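Long-range contact in dipeptidase (Streptococcus thermophilus, PDB 3PEB), which is probably a manganese-dependent hydrolase of the peptidase M24B family, present here as its N-terminal creatinase/prolidase-type domain: residues I100-D105 against G121-L126. Sequence-based numbering, arbitrary orientation.
Sequences IYAEFD and GRFENL. With EDO (1,2-ethanediol), chain J.
Asn-125 and Phe-104 offer a worked example of how a parallel strand pair is closed at its C-terminal end. Followed outward, each atom of the Asn-125 side chain meets a partner. Its CB sits over one face of the Phe-104 ring, a CH-pi contact 3.9 Å from the centroid. CG, anti to the backbone N (chi1 -168°), brings the amide beside Phe-104 CB, with amide and ring planes only 9° apart. At the tip OD1 accepts the Phe-104 N-H at 3.1 Å, the donor standing above the carbonyl plane, and also takes the N-H of Thr-127, thereby capping the turn into helix 127-133. ND2 instead donates a hydrogen bond to a water that in turn donates to Asp-105 OD1.

Behind this end, 100-102 and 122-125 pair in parallel. Ile-100 N binds Arg-122 O at 2.8 Å, Ile-100 O receives Glu-124 N, Ala-102 N reaches Glu-124 O, and Ala-102 O takes Leu-126 N at 2.7 Å. On one face of the sheet Ile-100 lies alongside Phe-123, CG2 meeting CE2 at 3.7 Å, while Ala-102 CB touches the edge of the same ring. On the other face Glu-124 CB rests on the Tyr-101 ring, 3.7 Å from its centroid; a bend at chi2 (-69°) then carries the carboxylate away to Arg-122, whose NE meets OE2 at 3.0 Å in the guanidinium plane.

These strands are the two ends of a beta-alpha-beta unit whose helix is 109-118, and 122-125 is the outermost strand on its side of the sheet. Two N-H groups converging on Asn-125 OD1 imply that one amide links the chain leaving strand 96-102 to the start of helix 127-133.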
loop_
_atom_site.group_PDB
_atom_site.type_symbol
_atom_site.label_atom_id
_atom_site.label_comp_id
_atom_site.label_asym_id
_atom_site.label_seq_id
_atom_site.Cartn_x
_atom_site.Cartn_y
_atom_site.Cartn_z
ATOM N N ILE A 100 1.232 -2.900 11.542
ATOM C CA ILE A 100 0.967 -2.645 10.139
ATOM C C ILE A 100 -0.076 -3.617 9.636
ATOM O O ILE A 100 0.060 -4.830 9.850
ATOM C CB ILE A 100 2.246 -2.791 9.302
ATOM C CG1 ILE A 100 3.305 -1.801 9.787
ATOM C CG2 ILE A 100 1.965 -2.606 7.797
ATOM C CD1 ILE A 100 4.668 -2.006 9.171
ATOM N N TYR A 101 -1.107 -3.106 8.952
ATOM C CA TYR A 101 -2.128 -3.972 8.376
ATOM C C TYR A 101 -1.796 -4.271 6.909
ATOM O O TYR A 101 -1.402 -3.388 6.179
ATOM C CB TYR A 101 -3.538 -3.379 8.514
ATOM C CG TYR A 101 -4.155 -3.728 9.846
ATOM C CD1 TYR A 101 -3.849 -2.990 10.983
ATOM C CD2 TYR A 101 -4.996 -4.835 9.976
ATOM C CE1 TYR A 101 -4.379 -3.336 12.216
ATOM C CE2 TYR A 101 -5.534 -5.188 11.189
ATOM C CZ TYR A 101 -5.225 -4.431 12.316
ATOM O OH TYR A 101 -5.744 -4.786 13.522
ATOM N N ALA A 102 -1.989 -5.521 6.495
ATOM C CA ALA A 102 -1.746 -5.930 5.113
ATOM C C ALA A 102 -2.742 -7.010 4.721
ATOM O O ALA A 102 -3.394 -7.625 5.580
ATOM C CB ALA A 102 -0.280 -6.407 4.922
ATOM N N GLU A 103 -2.908 -7.219 3.418
ATOM C CA GLU A 103 -3.942 -8.131 2.948
ATOM C C GLU A 103 -3.372 -9.550 2.845
ATOM O O GLU A 103 -2.796 -9.900 1.823
ATOM C CB GLU A 103 -4.477 -7.695 1.593
ATOM C CG GLU A 103 -5.119 -6.301 1.589
ATOM C CD GLU A 103 -5.570 -5.898 0.210
ATOM O OE1 GLU A 103 -4.713 -5.351 -0.529
ATOM O OE2 GLU A 103 -6.758 -6.161 -0.148
ATOM N N PHE A 104 -3.586 -10.349 3.879
ATOM C CA PHE A 104 -2.950 -11.675 3.979
ATOM C C PHE A 104 -3.474 -12.665 2.950
ATOM O O PHE A 104 -2.769 -13.612 2.625
ATOM C CB PHE A 104 -3.126 -12.283 5.364
ATOM C CG PHE A 104 -2.262 -11.659 6.460
ATOM C CD1 PHE A 104 -1.487 -10.521 6.258
ATOM C CD2 PHE A 104 -2.256 -12.247 7.725
ATOM C CE1 PHE A 104 -0.726 -9.993 7.304
ATOM C CE2 PHE A 104 -1.513 -11.721 8.755
ATOM C CZ PHE A 104 -0.768 -10.583 8.557
ATOM N N ASP A 105 -4.700 -12.480 2.448
ATOM C CA ASP A 105 -5.217 -13.366 1.418
ATOM C C ASP A 105 -4.598 -13.049 0.055
ATOM O O ASP A 105 -4.620 -13.891 -0.836
ATOM C CB ASP A 105 -6.760 -13.312 1.321
ATOM C CG ASP A 105 -7.475 -14.102 2.412
ATOM O OD1 ASP A 105 -6.871 -14.550 3.419
ATOM O OD2 ASP A 105 -8.709 -14.265 2.261
ATOM N N GLY A 121 8.054 -3.754 12.260
ATOM C CA GLY A 121 6.825 -3.837 13.026
ATOM C C GLY A 121 6.092 -5.147 12.824
ATOM O O GLY A 121 6.537 -6.020 12.068
ATOM N N ARG A 122 4.958 -5.253 13.500
ATOM C CA ARG A 122 4.130 -6.435 13.533
ATOM C C ARG A 122 3.019 -6.297 12.513
ATOM O O ARG A 122 2.336 -5.260 12.460
ATOM C CB ARG A 122 3.497 -6.574 14.927
ATOM C CG ARG A 122 2.621 -7.796 15.045
ATOM C CD ARG A 122 2.198 -8.064 16.468
ATOM N NE ARG A 122 0.953 -7.373 16.803
ATOM C CZ ARG A 122 0.832 -6.391 17.690
ATOM N NH1 ARG A 122 1.884 -5.933 18.367
ATOM N NH2 ARG A 122 -0.366 -5.863 17.914
ATOM N N PHE A 123 2.807 -7.344 11.725
ATOM C CA PHE A 123 1.781 -7.311 10.714
ATOM C C PHE A 123 0.499 -8.004 11.186
ATOM O O PHE A 123 0.525 -9.069 11.831
ATOM C CB PHE A 123 2.268 -7.960 9.422
ATOM C CG PHE A 123 3.223 -7.114 8.627
ATOM C CD1 PHE A 123 4.556 -7.008 8.989
ATOM C CD2 PHE A 123 2.795 -6.486 7.476
ATOM C CE1 PHE A 123 5.442 -6.243 8.223
ATOM C CE2 PHE A 123 3.676 -5.716 6.696
ATOM C CZ PHE A 123 4.988 -5.590 7.082
ATOM N N GLU A 124 -0.620 -7.405 10.810
ATOM C CA GLU A 124 -1.957 -7.904 11.094
ATOM C C GLU A 124 -2.747 -7.915 9.804
ATOM O O GLU A 124 -2.385 -7.232 8.855
ATOM C CB GLU A 124 -2.680 -7.021 12.109
ATOM C CG GLU A 124 -2.049 -6.986 13.513
ATOM C CD GLU A 124 -2.176 -8.290 14.286
ATOM O OE1 GLU A 124 -2.954 -9.186 13.870
ATOM O OE2 GLU A 124 -1.485 -8.416 15.328
ATOM N N ASN A 125 -3.824 -8.697 9.778
ATOM C CA ASN A 125 -4.580 -8.974 8.553
ATOM C C ASN A 125 -5.714 -7.951 8.285
ATOM O O ASN A 125 -6.630 -7.828 9.069
ATOM C CB ASN A 125 -5.198 -10.359 8.647
ATOM C CG ASN A 125 -5.743 -10.857 7.337
ATOM O OD1 ASN A 125 -5.552 -10.239 6.282
ATOM N ND2 ASN A 125 -6.383 -12.044 7.384
ATOM N N LEU A 126 -5.607 -7.257 7.162
ATOM C CA LEU A 126 -6.577 -6.268 6.669
ATOM C C LEU A 126 -7.688 -6.881 5.845
ATOM O O LEU A 126 -8.709 -6.227 5.598
ATOM C CB LEU A 126 -5.858 -5.257 5.781
ATOM C CG LEU A 126 -6.605 -3.969 5.382
ATOM C CD1 LEU A 126 -6.956 -3.130 6.628
ATOM C CD2 LEU A 126 -5.723 -3.193 4.409
HETATM C C1 EDO J . 4.957 -11.018 11.992
HETATM O O1 EDO J . 4.357 -9.722 11.965
HETATM C C2 EDO J . 6.470 -10.837 11.965
HETATM O O2 EDO J . 6.802 -9.441 11.832
HETATM O O HOH W 1 -8.044 -13.452 5.617
#